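Local coordinates for arginine decarboxylase (PDB 3NZP), which probably catalyses the decarboxylation of arginine to agmatine with the help of pyridoxal 5'-phosphate, a step of polyamine biosynthesis, at residues P464-S475 against F498-Y509. Sequence-based numbering, arbitrary orientation.
Sequences PLDRLDEEPTRS and FLHDVDVEKENY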
ATOM      1  N   PRO B 464       9.953  20.236  11.887  1.00 43.52           N
ATOM      2  CA  PRO B 464      11.230  19.898  12.514  1.00 40.40           C
ATOM      3  C   PRO B 464      11.054  19.709  14.009  1.00 41.64           C
ATOM      4  O   PRO B 464      10.130  20.264  14.598  1.00 45.17           O
ATOM      5  CB  PRO B 464      12.093  21.105  12.204  1.00 49.67           C
ATOM      6  CG  PRO B 464      11.511  21.610  10.926  1.00 49.77           C
ATOM      7  CD  PRO B 464      10.048  21.522  11.187  1.00 40.00           C
ATOM      8  N   LEU B 465      11.943  18.944  14.627  1.00 34.36           N
ATOM      9  CA  LEU B 465      11.832  18.710  16.056  1.00 39.61           C
ATOM     10  C   LEU B 465      12.365  19.839  16.921  1.00 42.43           C
ATOM     11  O   LEU B 465      12.019  19.945  18.099  1.00 41.16           O
ATOM     12  CB  LEU B 465      12.536  17.414  16.436  1.00 40.25           C
ATOM     13  CG  LEU B 465      11.643  16.171  16.383  1.00 42.83           C
ATOM     14  CD1 LEU B 465      11.105  15.986  14.975  1.00 42.89           C
ATOM     15  CD2 LEU B 465      12.448  14.956  16.830  1.00 43.94           C
ATOM     16  N   ASP B 466      13.205  20.678  16.334  1.00 45.70           N
ATOM     17  CA  ASP B 466      13.801  21.786  17.059  1.00 46.02           C
ATOM     18  C   ASP B 466      14.106  22.918  16.093  1.00 48.13           C
ATOM     19  O   ASP B 466      13.753  22.860  14.911  1.00 46.59           O
ATOM     20  CB  ASP B 466      15.095  21.326  17.735  1.00 40.70           C
ATOM     21  CG  ASP B 466      16.204  21.030  16.735  1.00 53.47           C
ATOM     22  OD1 ASP B 466      17.311  20.627  17.163  1.00 58.05           O
ATOM     23  OD2 ASP B 466      15.979  21.200  15.512  1.00 59.64           O
ATOM     24  N   ARG B 467      14.780  23.942  16.607  1.00 55.34           N
ATOM     25  CA  ARG B 467      15.151  25.108  15.818  1.00 59.46           C
ATOM     26  C   ARG B 467      13.889  25.867  15.391  1.00 59.47           C
ATOM     27  O   ARG B 467      13.872  26.551  14.368  1.00 57.21           O
ATOM     28  CB  ARG B 467      15.948  24.664  14.594  1.00 58.28           C
ATOM     29  CG  ARG B 467      17.076  25.599  14.224  1.00 70.75           C
ATOM     30  CD  ARG B 467      17.778  25.111  12.977  1.00 84.19           C
ATOM     31  NE  ARG B 467      18.351  23.784  13.187  1.00 94.05           N
ATOM     32  CZ  ARG B 467      19.618  23.554  13.512  1.00 96.79           C
ATOM     33  NH1 ARG B 467      20.035  22.302  13.687  1.00 93.97           N
ATOM     34  NH2 ARG B 467      20.465  24.575  13.640  1.00 92.95           N
ATOM     35  N   LEU B 468      12.840  25.750  16.202  1.00 63.58           N
ATOM     36  CA  LEU B 468      11.551  26.394  15.937  1.00 67.67           C
ATOM     37  C   LEU B 468      11.522  27.867  16.311  1.00 74.86           C
ATOM     38  O   LEU B 468      10.684  28.624  15.810  1.00 81.47           O
ATOM     39  CB  LEU B 468      10.443  25.651  16.685  1.00 60.68           C
ATOM     40  CG  LEU B 468      10.217  24.227  16.172  1.00 55.30           C
ATOM     41  CD1 LEU B 468       9.352  23.436  17.156  1.00 55.48           C
ATOM     42  CD2 LEU B 468       9.578  24.303  14.788  1.00 47.82           C
ATOM     43  N   ASP B 469      12.425  28.260  17.206  1.00 76.51           N
ATOM     44  CA  ASP B 469      12.527  29.651  17.644  1.00 70.62           C
ATOM     45  C   ASP B 469      13.063  30.507  16.486  1.00 66.53           C
ATOM     46  O   ASP B 469      12.989  31.732  16.522  1.00 65.12           O
ATOM     47  CB  ASP B 469      13.446  29.742  18.865  1.00 67.52           C
ATOM     48  CG  ASP B 469      14.787  29.042  18.649  1.00 79.98           C
ATOM     49  OD1 ASP B 469      15.494  28.793  19.649  1.00 86.93           O
ATOM     50  OD2 ASP B 469      15.138  28.738  17.488  1.00 82.11           O
ATOM     51  N   GLU B 470      13.583  29.838  15.456  1.00 64.97           N
ATOM     52  CA  GLU B 470      14.123  30.491  14.265  1.00 63.17           C
ATOM     53  C   GLU B 470      13.134  30.364  13.117  1.00 65.08           C
ATOM     54  O   GLU B 470      12.371  29.405  13.049  1.00 70.19           O
ATOM     55  CB  GLU B 470      15.433  29.837  13.851  1.00 65.55           C
ATOM     56  CG  GLU B 470      16.528  29.957  14.879  1.00 73.61           C
ATOM     57  CD  GLU B 470      17.680  29.011  14.605  1.00 80.64           C
ATOM     58  OE1 GLU B 470      18.203  29.017  13.463  1.00 80.83           O
ATOM     59  OE2 GLU B 470      18.060  28.261  15.537  1.00 79.46           O
ATOM     60  N   GLU B 471      13.162  31.324  12.203  1.00 63.01           N
ATOM     61  CA  GLU B 471      12.256  31.323  11.062  1.00 64.96           C
ATOM     62  C   GLU B 471      12.854  30.561   9.877  1.00 66.85           C
ATOM     63  O   GLU B 471      13.912  30.926   9.373  1.00 70.82           O
ATOM     64  CB  GLU B 471      11.960  32.770  10.660  1.00 69.41           C
ATOM     65  CG  GLU B 471      10.981  32.952   9.512  1.00 73.03           C
ATOM     66  CD  GLU B 471       9.552  32.615   9.891  1.00 78.37           C
ATOM     67  OE1 GLU B 471       9.083  33.069  10.960  1.00 82.35           O
ATOM     68  OE2 GLU B 471       8.891  31.904   9.109  1.00 79.61           O
ATOM     69  N   PRO B 472      12.183  29.489   9.418  1.00 68.20           N
ATOM     70  CA  PRO B 472      12.676  28.696   8.282  1.00 64.84           C
ATOM     71  C   PRO B 472      12.710  29.524   7.007  1.00 62.09           C
ATOM     72  O   PRO B 472      11.829  30.340   6.765  1.00 65.81           O
ATOM     73  CB  PRO B 472      11.671  27.556   8.197  1.00 68.75           C
ATOM     74  CG  PRO B 472      10.400  28.212   8.650  1.00 77.38           C
ATOM     75  CD  PRO B 472      10.875  28.985   9.870  1.00 70.44           C
ATOM     76  N   THR B 473      13.719  29.294   6.180  1.00 65.95           N
ATOM     77  CA  THR B 473      13.864  30.059   4.953  1.00 69.52           C
ATOM     78  C   THR B 473      14.240  29.206   3.757  1.00 71.61           C
ATOM     79  O   THR B 473      15.164  29.541   3.016  1.00 78.72           O
ATOM     80  CB  THR B 473      14.942  31.111   5.138  1.00 71.09           C
ATOM     81  OG1 THR B 473      16.120  30.481   5.667  1.00 59.25           O
ATOM     82  CG2 THR B 473      14.466  32.186   6.099  1.00 75.08           C
ATOM     83  N   ARG B 474      13.518  28.111   3.558  1.00 70.81           N
ATOM     84  CA  ARG B 474      13.813  27.216   2.450  1.00 67.94           C
ATOM     85  C   ARG B 474      12.586  26.454   1.987  1.00 66.20           C
ATOM     86  O   ARG B 474      12.132  25.539   2.675  1.00 67.07           O
ATOM     87  CB  ARG B 474      14.889  26.218   2.881  1.00 72.97           C
ATOM     88  CG  ARG B 474      16.296  26.779   2.957  1.00 77.25           C
ATOM     89  CD  ARG B 474      16.853  26.995   1.566  1.00 83.94           C
ATOM     90  NE  ARG B 474      18.276  27.316   1.582  1.00 92.77           N
ATOM     91  CZ  ARG B 474      19.031  27.420   0.492  1.00 99.83           C
ATOM     92  NH1 ARG B 474      20.322  27.716   0.600  1.00 99.01           N
ATOM     93  NH2 ARG B 474      18.494  27.226  -0.705  1.00100.95           N
ATOM     94  N   SER B 475      12.044  26.822   0.832  1.00 61.79           N
ATOM     95  CA  SER B 475      10.879  26.112   0.314  1.00 68.05           C
ATOM     96  C   SER B 475      11.344  24.683   0.053  1.00 71.50           C
ATOM     97  O   SER B 475      11.999  24.401  -0.948  1.00 75.20           O
ATOM     98  CB  SER B 475      10.377  26.756  -0.983  1.00 66.08           C
ATOM     99  OG  SER B 475      11.353  26.702  -2.003  1.00 70.38           O
ATOM    100  N   PHE B 498       8.352  24.892   4.569  1.00 56.38           N
ATOM    101  CA  PHE B 498       9.625  25.595   4.741  1.00 59.97           C
ATOM    102  C   PHE B 498      10.436  25.022   5.891  1.00 61.35           C
ATOM    103  O   PHE B 498       9.934  24.922   7.015  1.00 64.75           O
ATOM    104  CB  PHE B 498       9.401  27.092   4.993  1.00 55.96           C
ATOM    105  CG  PHE B 498       8.897  27.828   3.794  1.00 53.58           C
ATOM    106  CD1 PHE B 498       7.538  27.881   3.519  1.00 50.52           C
ATOM    107  CD2 PHE B 498       9.790  28.398   2.892  1.00 57.21           C
ATOM    108  CE1 PHE B 498       7.069  28.486   2.358  1.00 55.20           C
ATOM    109  CE2 PHE B 498       9.335  29.007   1.727  1.00 60.47           C
ATOM    110  CZ  PHE B 498       7.969  29.049   1.456  1.00 61.00           C
ATOM    111  N   LEU B 499      11.683  24.648   5.601  1.00 56.95           N
ATOM    112  CA  LEU B 499      12.595  24.086   6.603  1.00 61.71           C
ATOM    113  C   LEU B 499      13.827  24.957   6.756  1.00 63.05           C
ATOM    114  O   LEU B 499      14.212  25.665   5.827  1.00 65.97           O
ATOM    115  CB  LEU B 499      13.037  22.683   6.199  1.00 61.63           C
ATOM    116  CG  LEU B 499      11.900  21.676   6.152  1.00 55.75           C
ATOM    117  CD1 LEU B 499      12.386  20.404   5.503  1.00 55.59           C
ATOM    118  CD2 LEU B 499      11.394  21.427   7.569  1.00 46.87           C
ATOM    119  N   HIS B 500      14.457  24.890   7.922  1.00 62.84           N
ATOM    120  CA  HIS B 500      15.643  25.693   8.173  1.00 68.50           C
ATOM    121  C   HIS B 500      16.841  25.220   7.356  1.00 68.30           C
ATOM    122  O   HIS B 500      17.017  24.026   7.120  1.00 66.62           O
ATOM    123  CB  HIS B 500      15.980  25.678   9.668  1.00 71.27           C
ATOM    124  CG  HIS B 500      14.803  25.955  10.552  1.00 83.77           C
ATOM    125  ND1 HIS B 500      13.831  25.011  10.809  1.00 90.19           N
ATOM    126  CD2 HIS B 500      14.423  27.075  11.212  1.00 83.89           C
ATOM    127  CE1 HIS B 500      12.905  25.537  11.589  1.00 89.22           C
ATOM    128  NE2 HIS B 500      13.240  26.789  11.848  1.00 90.03           N
ATOM    129  N   ASP B 501      17.652  26.169   6.908  1.00 73.41           N
ATOM    130  CA  ASP B 501      18.837  25.846   6.126  1.00 72.31           C
ATOM    131  C   ASP B 501      19.906  25.367   7.093  1.00 68.17           C
ATOM    132  O   ASP B 501      20.594  26.172   7.710  1.00 68.84           O
ATOM    133  CB  ASP B 501      19.337  27.085   5.383  1.00 74.31           C
ATOM    134  CG  ASP B 501      20.505  26.779   4.474  1.00 71.71           C
ATOM    135  OD1 ASP B 501      21.001  27.708   3.810  1.00 78.66           O
ATOM    136  OD2 ASP B 501      20.925  25.602   4.425  1.00 71.65           O
ATOM    137  N   VAL B 502      20.045  24.059   7.228  1.00 63.89           N
ATOM    138  CA  VAL B 502      21.026  23.518   8.152  1.00 66.71           C
ATOM    139  C   VAL B 502      22.153  22.786   7.438  1.00 68.86           C
ATOM    140  O   VAL B 502      22.060  22.500   6.247  1.00 64.49           O
ATOM    141  CB  VAL B 502      20.352  22.551   9.140  1.00 67.14           C
ATOM    142  CG1 VAL B 502      19.334  23.302   9.993  1.00 60.75           C
ATOM    143  CG2 VAL B 502      19.674  21.432   8.368  1.00 61.51           C
ATOM    144  N   ASP B 503      23.222  22.495   8.173  1.00 72.75           N
ATOM    145  CA  ASP B 503      24.364  21.779   7.619  1.00 78.68           C
ATOM    146  C   ASP B 503      24.358  20.360   8.177  1.00 81.56           C
ATOM    147  O   ASP B 503      24.749  20.135   9.323  1.00 80.74           O
ATOM    148  CB  ASP B 503      25.664  22.482   8.009  1.00 85.90           C
ATOM    149  CG  ASP B 503      26.883  21.876   7.331  1.00 91.10           C
ATOM    150  OD1 ASP B 503      28.001  22.388   7.555  1.00 85.19           O
ATOM    151  OD2 ASP B 503      26.722  20.891   6.573  1.00100.55           O
ATOM    152  N   VAL B 504      23.915  19.405   7.366  1.00 84.07           N
ATOM    153  CA  VAL B 504      23.834  18.008   7.790  1.00 89.57           C
ATOM    154  C   VAL B 504      25.057  17.469   8.522  1.00 93.55           C
ATOM    155  O   VAL B 504      24.928  16.798   9.553  1.00 93.40           O
ATOM    156  CB  VAL B 504      23.555  17.094   6.596  1.00 90.89           C
ATOM    157  CG1 VAL B 504      22.135  17.306   6.119  1.00 91.63           C
ATOM    158  CG2 VAL B 504      24.544  17.393   5.472  1.00 95.57           C
ATOM    159  N   GLU B 505      26.241  17.761   7.988  1.00 93.97           N
ATOM    160  CA  GLU B 505      27.486  17.291   8.585  1.00 93.36           C
ATOM    161  C   GLU B 505      27.950  18.130   9.781  1.00 92.31           C
ATOM    162  O   GLU B 505      28.767  17.677  10.581  1.00 89.58           O
ATOM    163  CB  GLU B 505      28.582  17.244   7.518  1.00 91.17           C
ATOM    164  CG  GLU B 505      28.734  18.525   6.716  1.00 99.92           C
ATOM    165  CD  GLU B 505      29.830  18.423   5.666  1.00107.17           C
ATOM    166  OE1 GLU B 505      29.762  17.507   4.818  1.00107.63           O
ATOM    167  OE2 GLU B 505      30.762  19.258   5.686  1.00109.97           O
ATOM    168  N   LYS B 506      27.415  19.340   9.910  1.00 94.07           N
ATOM    169  CA  LYS B 506      27.788  20.233  11.003  1.00 93.46           C
ATOM    170  C   LYS B 506      26.884  20.023  12.218  1.00 92.70           C
ATOM    171  O   LYS B 506      27.328  20.130  13.361  1.00 94.82           O
ATOM    172  CB  LYS B 506      27.700  21.693  10.538  1.00 97.06           C
ATOM    173  CG  LYS B 506      28.406  22.700  11.439  1.00 96.97           C
ATOM    174  CD  LYS B 506      28.283  24.116  10.891  1.00 97.74           C
ATOM    175  CE  LYS B 506      29.205  25.079  11.628  1.00 99.44           C
ATOM    176  NZ  LYS B 506      30.640  24.707  11.458  1.00 95.19           N
ATOM    177  N   GLU B 507      25.612  19.730  11.965  1.00 92.08           N
ATOM    178  CA  GLU B 507      24.648  19.504  13.041  1.00 88.10           C
ATOM    179  C   GLU B 507      23.597  18.467  12.639  1.00 81.67           C
ATOM    180  O   GLU B 507      23.604  17.957  11.513  1.00 76.63           O
ATOM    181  CB  GLU B 507      23.985  20.834  13.431  1.00 90.73           C
ATOM    182  CG  GLU B 507      23.217  21.521  12.306  1.00 96.00           C
ATOM    183  CD  GLU B 507      23.491  23.019  12.228  1.00102.63           C
ATOM    184  OE1 GLU B 507      23.415  23.708  13.272  1.00104.83           O
ATOM    185  OE2 GLU B 507      23.783  23.508  11.113  1.00101.78           O
ATOM    186  N   ASN B 508      22.705  18.146  13.571  1.00 72.80           N
ATOM    187  CA  ASN B 508      21.650  17.170  13.322  1.00 64.73           C
ATOM    188  C   ASN B 508      20.316  17.851  13.113  1.00 61.52           C
ATOM    189  O   ASN B 508      19.970  18.794  13.826  1.00 66.82           O
ATOM    190  CB  ASN B 508      21.572  16.176  14.480  1.00 61.94           C
ATOM    191  CG  ASN B 508      22.486  14.982  14.271  1.00 66.64           C
ATOM    192  OD1 ASN B 508      22.832  14.265  15.219  1.00 65.94           O
ATOM    193  ND2 ASN B 508      22.874  14.752  13.014  1.00 61.71           N
ATOM    194  N   TYR B 509      19.570  17.380  12.121  1.00 55.78           N
ATOM    195  CA  TYR B 509      18.268  17.962  11.810  1.00 52.74           C
ATOM    196  C   TYR B 509      17.248  16.853  11.632  1.00 52.25           C
ATOM    197  O   TYR B 509      17.295  16.117  10.646  1.00 54.39           O
ATOM    198  CB  TYR B 509      18.368  18.790  10.533  1.00 47.87           C
ATOM    199  CG  TYR B 509      17.224  19.751  10.330  1.00 48.00           C
ATOM    200  CD1 TYR B 509      16.826  20.611  11.354  1.00 44.88           C
ATOM    201  CD2 TYR B 509      16.560  19.831   9.106  1.00 48.57           C
ATOM    202  CE1 TYR B 509      15.797  21.530  11.168  1.00 44.68           C
ATOM    203  CE2 TYR B 509      15.526  20.752   8.909  1.00 52.24           C
ATOM    204  CZ  TYR B 509      15.155  21.597   9.949  1.00 48.71           C
ATOM    205  OH  TYR B 509      14.147  22.514   9.775  1.00 56.83           O
TER
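H500 holds its CG beside the backbone N (chi1 -48°), which swings the imidazole back toward 464-475, where P472 and R467 cover its two faces. This pairing joins two loops of the mixed beta-sheet domain that accompanies the PLP-binding TIM barrel in this decarboxylase family, and it illustrates how irregular chain can be ordered around one buried ring. P472 CB lies 4.0 Å from the centroid of the H500 ring and R467 CB 4.2 Å from it on the opposite face, both as CH-pi contacts. In the ring plane, NE2 of H500 donates to E470 O (3.0 Å), reaching that oxygen from above its carbonyl plane, while ND1 shares a hydrogen bond with Y509 OH (2.7 Å); bonds at both nitrogens fix the ring's rotation. R467, bent at chi3 (-61°), lays its guanidinium over V502 CG1 and forms a salt bridge with E507. P464 packs on L499 and Y509. Farther along, L499 N bonds to R474 O, the backbones of S475 and F498 form a single beta bridge, and Y440 of strand 438-442 touches R474, L499 and Y509. At the solvent side, R474 NH1 meets D501 OD1 at 3.3 Å, the oxygen approached from above its carboxylate plane.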